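PDB 3MES: choline kinase from Cryptosporidium parvum, which probably catalyses the transfer of a phosphate from ATP to choline, and possibly to ethanolamine, in a reaction that uses magnesium. Local coordinates for residues Y305-C310 and N396-H401; N134-I139 and I284-S289; E236-G241 and G413-N418. One frame throughout, in Å; residues are numbered along the deposited sequence.

Contact 1 of 3, residues Y305-C310 and N396-H401; sequences YIYDYC and NTRFTH. With MG (magnesium ion), chain M; DME (decamethonium ion), chain K; PT3 (N-propyl-tartramic acid), chain L.
Where the decamethonium pocket and a magnesium site adjoin helix 391-411, Tyr307 of strand 307-308 wedges its side chain against Arg398 and His401, a case of one residue serving both a metal and a helix. The backbone does the first job: Tyr307 O binds magnesium at 2.3 Å, together with Glu304 O and Glu271 OE2. The ring does the second. With CG opposite the carbonyl carbon and next to the backbone N (chi1 -48°), it departs from the metal toward the helix, and Tyr307 OH meets His401 ND1 in a hydrogen bond of 2.7 Å at the edge of the imidazole; either atom may be the donor. The two rings meet only at their rims, with planes 39° apart. Arg398, bent at chi2 and chi3, turns one face of its guanidinium to the rim of the tyrosine: Tyr307 CE2 stands 3.3 Å above the centre of the guanidinium plane, the two planes being 30° apart. The group is held in that position by hydrogen bonds from NE to His368, from NH2 to Ser367 and between NH1 and Tyr394. Thr397 CG2 adds an apolar touch at the edge of the Tyr307 ring, and Ile306 CG2 lies 4.1 Å from His401 CE1. Two residues on, Tyr309 turns one ring face to decamethonium C9, 4.1 Å above the plane, and the other to Tyr307 O. The whole contact is buried: strand 318-319 pairs with 307-308 and brings Phe319 onto Ile306, Tyr307 and Thr397, while helix 364-376 packs on Tyr307 and Arg398.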
loop_
_atom_site.group_PDB
_atom_site.type_symbol
_atom_site.label_atom_id
_atom_site.label_comp_id
_atom_site.label_asym_id
_atom_site.label_seq_id
_atom_site.Cartn_x
_atom_site.Cartn_y
_atom_site.Cartn_z
ATOM N N TYR B 305 -2.409 5.918 18.198
ATOM C CA TYR B 305 -3.407 4.871 18.352
ATOM C C TYR B 305 -4.303 5.196 19.541
ATOM O O TYR B 305 -5.453 4.762 19.603
ATOM C CB TYR B 305 -2.736 3.509 18.556
ATOM C CG TYR B 305 -2.359 2.809 17.269
ATOM C CD1 TYR B 305 -3.012 1.650 16.870
ATOM C CD2 TYR B 305 -1.357 3.310 16.451
ATOM C CE1 TYR B 305 -2.675 1.008 15.695
ATOM C CE2 TYR B 305 -1.012 2.675 15.274
ATOM C CZ TYR B 305 -1.673 1.526 14.901
ATOM O OH TYR B 305 -1.332 0.893 13.726
ATOM N N ILE B 306 -3.767 5.979 20.471
ATOM C CA ILE B 306 -4.442 6.273 21.732
ATOM C C ILE B 306 -5.343 7.506 21.669
ATOM O O ILE B 306 -6.300 7.619 22.435
ATOM C CB ILE B 306 -3.418 6.485 22.864
ATOM C CG1 ILE B 306 -2.572 5.223 23.064
ATOM C CG2 ILE B 306 -4.123 6.887 24.151
ATOM C CD1 ILE B 306 -1.327 5.445 23.913
ATOM N N TYR B 307 -5.042 8.427 20.758
ATOM C CA TYR B 307 -5.728 9.718 20.751
ATOM C C TYR B 307 -6.661 9.922 19.562
ATOM O O TYR B 307 -6.243 9.891 18.405
ATOM C CB TYR B 307 -4.712 10.856 20.872
ATOM C CG TYR B 307 -3.734 10.601 21.991
ATOM C CD1 TYR B 307 -4.117 10.751 23.318
ATOM C CD2 TYR B 307 -2.443 10.169 21.728
ATOM C CE1 TYR B 307 -3.231 10.499 24.349
ATOM C CE2 TYR B 307 -1.552 9.914 22.754
ATOM C CZ TYR B 307 -1.953 10.079 24.062
ATOM O OH TYR B 307 -1.069 9.827 25.086
ATOM N N ASP B 308 -7.935 10.125 19.874
ATOM C CA ASP B 308 -8.961 10.371 18.874
ATOM C C ASP B 308 -9.379 11.831 18.958
ATOM O O ASP B 308 -9.954 12.257 19.956
ATOM C CB ASP B 308 -10.162 9.462 19.132
ATOM C CG ASP B 308 -11.164 9.471 17.995
ATOM O OD1 ASP B 308 -10.833 9.972 16.900
ATOM O OD2 ASP B 308 -12.287 8.969 18.199
ATOM N N TYR B 309 -9.082 12.598 17.912
ATOM C CA TYR B 309 -9.392 14.025 17.895
ATOM C C TYR B 309 -10.704 14.313 17.173
ATOM O O TYR B 309 -10.943 15.435 16.729
ATOM C CB TYR B 309 -8.249 14.819 17.252
ATOM C CG TYR B 309 -6.878 14.383 17.719
ATOM C CD1 TYR B 309 -6.460 14.618 19.022
ATOM C CD2 TYR B 309 -6.006 13.729 16.860
ATOM C CE1 TYR B 309 -5.211 14.215 19.455
ATOM C CE2 TYR B 309 -4.759 13.325 17.281
ATOM C CZ TYR B 309 -4.365 13.569 18.579
ATOM O OH TYR B 309 -3.119 13.163 19.002
ATOM N N CYS B 310 -11.553 13.297 17.058
ATOM C CA CYS B 310 -12.866 13.463 16.441
ATOM C C CYS B 310 -13.974 13.426 17.486
ATOM O O CYS B 310 -14.873 12.591 17.420
ATOM C CB CYS B 310 -13.109 12.387 15.384
ATOM S SG CYS B 310 -12.172 12.615 13.863
ATOM N N ASN B 396 -2.104 17.634 29.991
ATOM C CA ASN B 396 -2.199 16.838 31.208
ATOM C C ASN B 396 -2.210 15.352 30.886
ATOM O O ASN B 396 -1.609 14.544 31.593
ATOM C CB ASN B 396 -3.472 17.192 31.981
ATOM C CG ASN B 396 -3.359 18.503 32.728
ATOM O OD1 ASN B 396 -4.355 19.042 33.210
ATOM N ND2 ASN B 396 -2.140 19.022 32.834
ATOM N N THR B 397 -2.898 15.000 29.807
ATOM C CA THR B 397 -3.025 13.607 29.407
ATOM C C THR B 397 -1.698 13.045 28.901
ATOM O O THR B 397 -1.250 11.990 29.357
ATOM C CB THR B 397 -4.125 13.428 28.344
ATOM O OG1 THR B 397 -5.356 13.964 28.844
ATOM C CG2 THR B 397 -4.319 11.956 28.015
ATOM N N ARG B 398 -1.064 13.753 27.970
ATOM C CA ARG B 398 0.218 13.305 27.434
ATOM C C ARG B 398 1.247 13.148 28.551
ATOM O O ARG B 398 2.011 12.181 28.569
ATOM C CB ARG B 398 0.739 14.261 26.358
ATOM C CG ARG B 398 -0.191 14.449 25.168
ATOM C CD ARG B 398 -0.680 13.120 24.597
ATOM N NE ARG B 398 0.410 12.217 24.232
ATOM C CZ ARG B 398 0.940 12.126 23.015
ATOM N NH1 ARG B 398 0.494 12.895 22.030
ATOM N NH2 ARG B 398 1.924 11.267 22.785
ATOM N N PHE B 399 1.263 14.101 29.481
ATOM C CA PHE B 399 2.173 14.030 30.619
ATOM C C PHE B 399 1.843 12.818 31.483
ATOM O O PHE B 399 2.713 12.008 31.789
ATOM C CB PHE B 399 2.119 15.310 31.460
ATOM C CG PHE B 399 2.665 16.525 30.759
ATOM C CD1 PHE B 399 3.584 16.395 29.730
ATOM C CD2 PHE B 399 2.277 17.796 31.145
ATOM C CE1 PHE B 399 4.091 17.509 29.087
ATOM C CE2 PHE B 399 2.781 18.913 30.509
ATOM C CZ PHE B 399 3.692 18.769 29.478
ATOM N N THR B 400 0.578 12.700 31.871
ATOM C CA THR B 400 0.117 11.537 32.616
ATOM C C THR B 400 0.632 10.259 31.961
ATOM O O THR B 400 1.220 9.404 32.622
ATOM C CB THR B 400 -1.424 11.485 32.681
ATOM O OG1 THR B 400 -1.915 12.615 33.413
ATOM C CG2 THR B 400 -1.892 10.207 33.362
ATOM N N HIS B 401 0.417 10.141 30.655
ATOM C CA HIS B 401 0.791 8.932 29.929
ATOM C C HIS B 401 2.300 8.722 29.870
ATOM O O HIS B 401 2.768 7.586 29.780
ATOM C CB HIS B 401 0.189 8.927 28.520
ATOM C CG HIS B 401 -1.289 8.686 28.497
ATOM N ND1 HIS B 401 -2.095 9.090 27.454
ATOM C CD2 HIS B 401 -2.108 8.091 29.396
ATOM C CE1 HIS B 401 -3.345 8.747 27.708
ATOM N NE2 HIS B 401 -3.380 8.141 28.881
HETATM MG MG MG M . -4.504 9.625 16.987
HETATM N N1 DME K . -10.804 17.857 13.565
HETATM C C2 DME K . -10.577 19.105 14.313
HETATM C C3 DME K . -9.076 19.304 14.547
HETATM C C4 DME K . -8.824 20.357 15.633
HETATM C C5 DME K . -7.325 20.612 15.832
HETATM C C6 DME K . -6.632 19.404 16.474
HETATM C C7 DME K . -6.077 19.749 17.861
HETATM C C8 DME K . -4.562 19.542 17.920
HETATM C C9 DME K . -4.203 18.149 18.442
HETATM C C10 DME K . -3.034 17.555 17.650
HETATM C C11 DME K . -2.147 16.691 18.548
HETATM N N12 DME K . -0.983 16.206 17.789
HETATM C C13 DME K . -12.032 17.204 14.047
HETATM C C14 DME K . -10.945 18.171 12.134
HETATM C C15 DME K . -9.662 16.950 13.764
HETATM C C16 DME K . -1.429 15.454 16.607
HETATM C C17 DME K . -0.172 17.354 17.359
HETATM C C18 DME K . -0.184 15.317 18.651
HETATM O O1 PT3 L . -0.961 20.339 11.677
HETATM O O11 PT3 L . -1.030 22.221 12.878
HETATM C C1 PT3 L . -1.385 21.051 12.614
HETATM C C2 PT3 L . -2.424 20.413 13.531
HETATM O O2 PT3 L . -2.889 21.353 14.503
HETATM C C3 PT3 L . -1.763 19.225 14.223
HETATM O O3 PT3 L . -1.812 19.390 15.642
HETATM C C4 PT3 L . -2.520 17.974 13.807
HETATM O O41 PT3 L . -1.932 16.906 13.650
HETATM N N4 PT3 L . -3.823 18.161 13.605
HETATM C C41 PT3 L . -4.712 17.070 13.180
HETATM C C42 PT3 L . -6.170 17.461 13.433
HETATM C C43 PT3 L . -6.841 16.474 14.389
#

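Contact 2 of 3, residues N134-I139 and I284-S289; sequences NIAPNI and IDYEYS. With ADP (adenosine-5'-diphosphate), chain I; PT3 (N-propyl-tartramic acid), chain L.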
loop_
_atom_site.group_PDB
_atom_site.type_symbol
_atom_site.label_atom_id
_atom_site.label_comp_id
_atom_site.label_asym_id
_atom_site.label_seq_id
_atom_site.Cartn_x
_atom_site.Cartn_y
_atom_site.Cartn_z
ATOM N N ASN B 134 7.868 14.524 -5.171
ATOM C CA ASN B 134 6.562 13.887 -5.319
ATOM C C ASN B 134 6.036 13.128 -4.105
ATOM O O ASN B 134 5.157 12.278 -4.237
ATOM C CB ASN B 134 6.562 12.982 -6.550
ATOM C CG ASN B 134 6.749 13.761 -7.833
ATOM O OD1 ASN B 134 7.437 13.316 -8.754
ATOM N ND2 ASN B 134 6.149 14.943 -7.894
ATOM N N ILE B 135 6.562 13.438 -2.926
ATOM C CA ILE B 135 6.022 12.867 -1.699
ATOM C C ILE B 135 4.876 13.726 -1.170
ATOM O O ILE B 135 3.762 13.240 -0.980
ATOM C CB ILE B 135 7.101 12.700 -0.617
ATOM C CG1 ILE B 135 8.030 11.538 -0.982
ATOM C CG2 ILE B 135 6.450 12.463 0.737
ATOM C CD1 ILE B 135 9.179 11.344 -0.018
ATOM N N ALA B 136 5.154 15.007 -0.942
ATOM C CA ALA B 136 4.126 15.952 -0.521
ATOM C C ALA B 136 3.245 16.347 -1.708
ATOM O O ALA B 136 3.617 16.130 -2.861
ATOM C CB ALA B 136 4.763 17.183 0.100
ATOM N N PRO B 137 2.066 16.923 -1.427
ATOM C CA PRO B 137 1.164 17.342 -2.496
ATOM C C PRO B 137 1.879 18.256 -3.484
ATOM O O PRO B 137 2.668 19.108 -3.079
ATOM C CB PRO B 137 0.071 18.113 -1.752
ATOM C CG PRO B 137 0.084 17.547 -0.372
ATOM C CD PRO B 137 1.519 17.208 -0.089
ATOM N N ASN B 138 1.608 18.073 -4.769
ATOM C CA ASN B 138 2.251 18.870 -5.807
ATOM C C ASN B 138 1.941 20.363 -5.689
ATOM O O ASN B 138 0.813 20.747 -5.389
ATOM C CB ASN B 138 1.850 18.364 -7.193
ATOM C CG ASN B 138 2.715 18.938 -8.296
ATOM O OD1 ASN B 138 2.233 19.235 -9.391
ATOM N ND2 ASN B 138 4.003 19.100 -8.011
ATOM N N ILE B 139 2.953 21.196 -5.921
ATOM C CA ILE B 139 2.766 22.642 -5.954
ATOM C C ILE B 139 2.478 23.089 -7.380
ATOM O O ILE B 139 3.283 22.870 -8.283
ATOM C CB ILE B 139 4.017 23.395 -5.453
ATOM C CG1 ILE B 139 4.246 23.147 -3.962
ATOM C CG2 ILE B 139 3.886 24.890 -5.718
ATOM C CD1 ILE B 139 5.532 23.756 -3.448
ATOM N N ILE B 284 0.121 13.836 4.709
ATOM C CA ILE B 284 0.079 15.291 4.581
ATOM C C ILE B 284 0.580 15.964 5.854
ATOM O O ILE B 284 0.924 15.296 6.828
ATOM C CB ILE B 284 -1.342 15.801 4.253
ATOM C CG1 ILE B 284 -2.342 15.314 5.304
ATOM C CG2 ILE B 284 -1.765 15.353 2.864
ATOM C CD1 ILE B 284 -3.681 16.025 5.249
ATOM N N ASP B 285 0.621 17.292 5.834
ATOM C CA ASP B 285 1.025 18.072 6.999
ATOM C C ASP B 285 2.459 17.756 7.417
ATOM O O ASP B 285 2.689 17.008 8.372
ATOM C CB ASP B 285 0.063 17.833 8.165
ATOM C CG ASP B 285 0.217 18.864 9.268
ATOM O OD1 ASP B 285 -0.311 18.640 10.377
ATOM O OD2 ASP B 285 0.866 19.903 9.024
ATOM N N TYR B 286 3.417 18.337 6.700
ATOM C CA TYR B 286 4.831 18.101 6.963
ATOM C C TYR B 286 5.469 19.271 7.700
ATOM O O TYR B 286 6.679 19.471 7.615
ATOM C CB TYR B 286 5.590 17.861 5.651
ATOM C CG TYR B 286 5.063 16.709 4.823
ATOM C CD1 TYR B 286 5.565 15.425 4.988
ATOM C CD2 TYR B 286 4.070 16.907 3.874
ATOM C CE1 TYR B 286 5.088 14.367 4.234
ATOM C CE2 TYR B 286 3.583 15.855 3.117
ATOM C CZ TYR B 286 4.097 14.587 3.300
ATOM O OH TYR B 286 3.620 13.537 2.548
ATOM N N GLU B 287 4.663 20.039 8.427
ATOM C CA GLU B 287 5.164 21.242 9.087
ATOM C C GLU B 287 6.167 20.946 10.207
ATOM O O GLU B 287 6.918 21.826 10.617
ATOM C CB GLU B 287 4.015 22.107 9.615
ATOM C CG GLU B 287 3.890 22.127 11.134
ATOM C CD GLU B 287 3.056 23.295 11.640
ATOM O OE1 GLU B 287 3.470 23.933 12.633
ATOM O OE2 GLU B 287 1.993 23.581 11.043
ATOM N N TYR B 288 6.181 19.710 10.701
ATOM C CA TYR B 288 7.109 19.331 11.769
ATOM C C TYR B 288 8.186 18.372 11.266
ATOM O O TYR B 288 8.920 17.779 12.056
ATOM C CB TYR B 288 6.359 18.695 12.944
ATOM C CG TYR B 288 5.282 19.572 13.543
ATOM C CD1 TYR B 288 5.603 20.598 14.421
ATOM C CD2 TYR B 288 3.944 19.368 13.237
ATOM C CE1 TYR B 288 4.623 21.404 14.972
ATOM C CE2 TYR B 288 2.954 20.167 13.783
ATOM C CZ TYR B 288 3.301 21.183 14.652
ATOM O OH TYR B 288 2.320 21.978 15.200
ATOM N N SER B 289 8.279 18.224 9.949
ATOM C CA SER B 289 9.215 17.271 9.363
ATOM C C SER B 289 10.653 17.777 9.383
ATOM O O SER B 289 10.924 18.931 9.048
ATOM C CB SER B 289 8.786 16.904 7.943
ATOM O OG SER B 289 7.505 16.294 7.958
HETATM P PB ADP I . -2.430 24.519 9.211
HETATM O O1B ADP I . -3.261 25.748 9.494
HETATM O O2B ADP I . -1.249 24.757 8.303
HETATM O O3B ADP I . -2.127 23.690 10.438
HETATM P PA ADP I . -3.070 22.108 7.868
HETATM O O1A ADP I . -2.628 21.303 9.068
HETATM O O2A ADP I . -2.210 22.171 6.633
HETATM O O3A ADP I . -3.420 23.612 8.329
HETATM O "O5'" ADP I . -4.536 21.603 7.451
HETATM C "C5'" ADP I . -4.701 20.592 6.470
HETATM C "C4'" ADP I . -6.070 19.972 6.675
HETATM O "O4'" ADP I . -6.929 20.391 5.618
HETATM C "C3'" ADP I . -5.975 18.459 6.613
HETATM O "O3'" ADP I . -6.459 17.893 7.830
HETATM C "C2'" ADP I . -6.849 18.048 5.450
HETATM O "O2'" ADP I . -8.088 17.542 5.950
HETATM C "C1'" ADP I . -7.077 19.333 4.675
HETATM N N9 ADP I . -6.017 19.485 3.652
HETATM C C8 ADP I . -4.905 20.236 3.778
HETATM N N7 ADP I . -4.134 20.167 2.662
HETATM C C5 ADP I . -4.762 19.353 1.794
HETATM C C6 ADP I . -4.498 18.848 0.426
HETATM N N6 ADP I . -3.379 19.211 -0.247
HETATM N N1 ADP I . -5.411 18.015 -0.123
HETATM C C2 ADP I . -6.525 17.648 0.539
HETATM N N3 ADP I . -6.832 18.068 1.779
HETATM C C4 ADP I . -6.003 18.906 2.449
HETATM O O1 PT3 L . -0.961 20.339 11.677
HETATM O O11 PT3 L . -1.030 22.221 12.878
HETATM C C1 PT3 L . -1.385 21.051 12.614
HETATM C C2 PT3 L . -2.424 20.413 13.531
HETATM O O2 PT3 L . -2.889 21.353 14.503
HETATM C C3 PT3 L . -1.763 19.225 14.223
HETATM O O3 PT3 L . -1.812 19.390 15.642
HETATM C C4 PT3 L . -2.520 17.974 13.807
HETATM O O41 PT3 L . -1.932 16.906 13.650
HETATM N N4 PT3 L . -3.823 18.161 13.605
HETATM C C41 PT3 L . -4.712 17.070 13.180
HETATM C C42 PT3 L . -6.170 17.461 13.433
HETATM C C43 PT3 L . -6.841 16.474 14.389
#
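The carbonyl O of Tyr286, whose ring packs against Ile135, Ala136 and Pro137, accepts the backbone N-H of Ser289 at 3.1 Å and so closes a type I beta turn. Asp285, Tyr286 and Glu287 probably take the place of the DFG motif in this protein-kinase-like fold, and the opposing loop joins helix 120-132 to strand 139-143. The contact therefore illustrates how the two lobes of a kinase can meet behind the nucleotide mainly through apolar surfaces, since no hydrogen bond joins the two segments. Ala136 CB comes within 3.5 Å of Tyr286 CE2, Pro137 CD lies at the ring edge, near its plane, and Ile135 crosses the tyrosine at about a right angle, with its CG2 3.5 Å from Tyr286 OH. That hydroxyl has a weak hydrogen bond with Met283 O, and the ring of His266 meets the tyrosine as well. Nearer the nucleotide, Pro137 CG approaches N6 of the adenine at 3.8 Å. Ile284 joins both partners: its chi1 of 56° sets CG1 between the backbone N and the carbonyl carbon, and the branches divide, CG2 lying 4.3 Å from Pro137 CG and CD1 3.6 Å from C3' of the ADP ribose.

Contact 3 of 3, residues E236-G241 and G413-N418; sequences EELIMG and GILPLN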
loop_
_atom_site.group_PDB
_atom_site.type_symbol
_atom_site.label_atom_id
_atom_site.label_comp_id
_atom_site.label_asym_id
_atom_site.label_seq_id
_atom_site.Cartn_x
_atom_site.Cartn_y
_atom_site.Cartn_z
ATOM N N GLU B 236 17.824 12.870 27.791
ATOM C CA GLU B 236 18.887 12.467 26.873
ATOM C C GLU B 236 19.562 11.168 27.315
ATOM O O GLU B 236 19.699 10.233 26.526
ATOM C CB GLU B 236 19.915 13.591 26.699
ATOM C CG GLU B 236 19.369 14.807 25.958
ATOM C CD GLU B 236 20.442 15.831 25.609
ATOM O OE1 GLU B 236 21.642 15.484 25.641
ATOM O OE2 GLU B 236 20.080 16.986 25.295
ATOM N N GLU B 237 19.979 11.107 28.574
ATOM C CA GLU B 237 20.577 9.889 29.113
ATOM C C GLU B 237 19.654 8.696 28.884
ATOM O O GLU B 237 20.110 7.594 28.583
ATOM C CB GLU B 237 20.875 10.040 30.608
ATOM C CG GLU B 237 21.998 11.016 30.936
ATOM C CD GLU B 237 21.617 12.462 30.669
ATOM O OE1 GLU B 237 20.506 12.701 30.148
ATOM O OE2 GLU B 237 22.430 13.360 30.981
ATOM N N LEU B 238 18.353 8.930 29.024
ATOM C CA LEU B 238 17.361 7.873 28.875
ATOM C C LEU B 238 17.301 7.325 27.448
ATOM O O LEU B 238 17.290 6.111 27.243
ATOM C CB LEU B 238 15.983 8.375 29.309
ATOM C CG LEU B 238 14.827 7.382 29.216
ATOM C CD1 LEU B 238 13.638 7.870 30.028
ATOM C CD2 LEU B 238 14.435 7.147 27.764
ATOM N N ILE B 239 17.264 8.222 26.467
ATOM C CA ILE B 239 17.202 7.820 25.064
ATOM C C ILE B 239 18.543 7.310 24.542
ATOM O O ILE B 239 18.587 6.430 23.684
ATOM C CB ILE B 239 16.725 8.977 24.163
ATOM C CG1 ILE B 239 15.198 9.094 24.198
ATOM C CG2 ILE B 239 17.190 8.758 22.733
ATOM C CD1 ILE B 239 14.631 9.362 25.571
ATOM N N MET B 240 19.634 7.869 25.057
ATOM C CA MET B 240 20.975 7.499 24.606
ATOM C C MET B 240 21.645 6.448 25.491
ATOM O O MET B 240 22.832 6.167 25.340
ATOM C CB MET B 240 21.867 8.735 24.497
ATOM C CG MET B 240 22.185 9.155 23.073
ATOM S SD MET B 240 20.743 9.551 22.065
ATOM C CE MET B 240 21.510 9.669 20.455
ATOM N N GLY B 241 20.881 5.872 26.413
ATOM C CA GLY B 241 21.390 4.808 27.273
ATOM C C GLY B 241 22.526 5.212 28.196
ATOM O O GLY B 241 23.623 4.660 28.116
ATOM N N GLY B 413 11.472 -4.053 31.483
ATOM C CA GLY B 413 12.909 -4.235 31.325
ATOM C C GLY B 413 13.464 -3.542 30.096
ATOM O O GLY B 413 14.622 -3.738 29.737
ATOM N N ILE B 414 12.636 -2.729 29.448
ATOM C CA ILE B 414 13.083 -1.972 28.284
ATOM C C ILE B 414 13.987 -0.816 28.705
ATOM O O ILE B 414 14.962 -0.505 28.027
ATOM C CB ILE B 414 11.899 -1.440 27.457
ATOM C CG1 ILE B 414 11.112 -2.608 26.856
ATOM C CG2 ILE B 414 12.394 -0.506 26.364
ATOM C CD1 ILE B 414 9.980 -2.186 25.945
ATOM N N LEU B 415 13.651 -0.184 29.826
ATOM C CA LEU B 415 14.516 0.823 30.431
ATOM C C LEU B 415 15.207 0.237 31.658
ATOM O O LEU B 415 14.596 -0.515 32.416
ATOM C CB LEU B 415 13.715 2.063 30.833
ATOM C CG LEU B 415 13.234 2.998 29.723
ATOM C CD1 LEU B 415 12.366 4.104 30.306
ATOM C CD2 LEU B 415 14.412 3.583 28.950
ATOM N N PRO B 416 16.488 0.583 31.857
ATOM C CA PRO B 416 17.241 1.475 30.975
ATOM C C PRO B 416 17.859 0.747 29.781
ATOM O O PRO B 416 18.073 -0.464 29.837
ATOM C CB PRO B 416 18.343 2.007 31.892
ATOM C CG PRO B 416 18.586 0.892 32.857
ATOM C CD PRO B 416 17.275 0.168 33.032
ATOM N N LEU B 417 18.143 1.489 28.715
ATOM C CA LEU B 417 18.728 0.915 27.504
ATOM C C LEU B 417 19.985 0.109 27.792
ATOM O O LEU B 417 20.158 -0.994 27.277
ATOM C CB LEU B 417 19.067 2.012 26.490
ATOM C CG LEU B 417 17.966 2.491 25.547
ATOM C CD1 LEU B 417 17.391 1.319 24.765
ATOM C CD2 LEU B 417 16.879 3.213 26.324
ATOM N N ASN B 418 20.869 0.671 28.608
ATOM C CA ASN B 418 22.174 0.064 28.841
ATOM C C ASN B 418 22.122 -1.300 29.527
ATOM O O ASN B 418 23.152 -1.953 29.690
ATOM C CB ASN B 418 23.092 1.021 29.611
ATOM C CG ASN B 418 22.507 1.451 30.945
ATOM O OD1 ASN B 418 21.596 0.815 31.478
ATOM N ND2 ASN B 418 23.038 2.537 31.494
HETATM O O HOH W 1 17.708 4.122 29.135
#
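Leu417 and Gly241 make the tight part of this contact, in which the end of one helix is met by the loop that follows another. Gly241 CA lies 3.7 Å from Leu417 CB, an approach helped by the absence of a side chain on the glycine, which sits at a positive phi of 63°. Leu417 carries its CG next to its own backbone N (chi1 -85°), and the branch brings CD2 to 3.1 Å from Leu238 O, a short approach of a methyl to a carbonyl in the last turn of helix 235-239. The same oxygen is also met by a water, which donates to Leu238 O at 2.8 Å and accepts from Leu417 N at 2.7 Å. No direct hydrogen bond joins the segments, so that one molecule serves a carbonyl and an amide that do not bind each other. Beside this, Leu238 and Leu415 cross at about a right angle and mesh branch to branch: Leu238 CD2 is 3.8 Å from Leu415 CD2, and Leu238 CD1 is 4.0 Å from Leu415 CD1. Leu238 reaches this position because its CG lies opposite the backbone N (chi1 -180°). Val362 touches both Leu238 and Leu417, and Leu365 touches both Leu238 and Leu415, so that helices 351-362 and 364-376 also line the apolar side.

The other side is looser. There, exposed Asn418 comes no nearer than 4.0 Å to Gly241 O, with CB and ND2. The peptide before Pro416, between the two leucines, is cis. Helix 235-239 ends before Met240, and the arrangement is that of a helix C-terminus met by the loop that leaves a second helix, 391-411, after its Schellman motif at Gly413.

How the contacts relate
Two of the three contacts border the ligand site and the third lies at the periphery. Contacts 1 and 2 lie on opposite sides of the chain's centre, their own centres 25 Å apart and their nearest atoms about 10 Å apart, and both touch the bound N-propyl-tartramic acid: contact 2 lies by the nucleotide, contact 1 by magnesium and decamethonium. Contact 3 is away from the annotated sites, about 23 Å from contact 1 and 32 Å from contact 2, centre to centre. In sequence, contact 1 falls wholly between the two segments of contact 3, whose second segment follows the same helix 391-411 that supplies His401, whereas contacts 2 and 3 interleave.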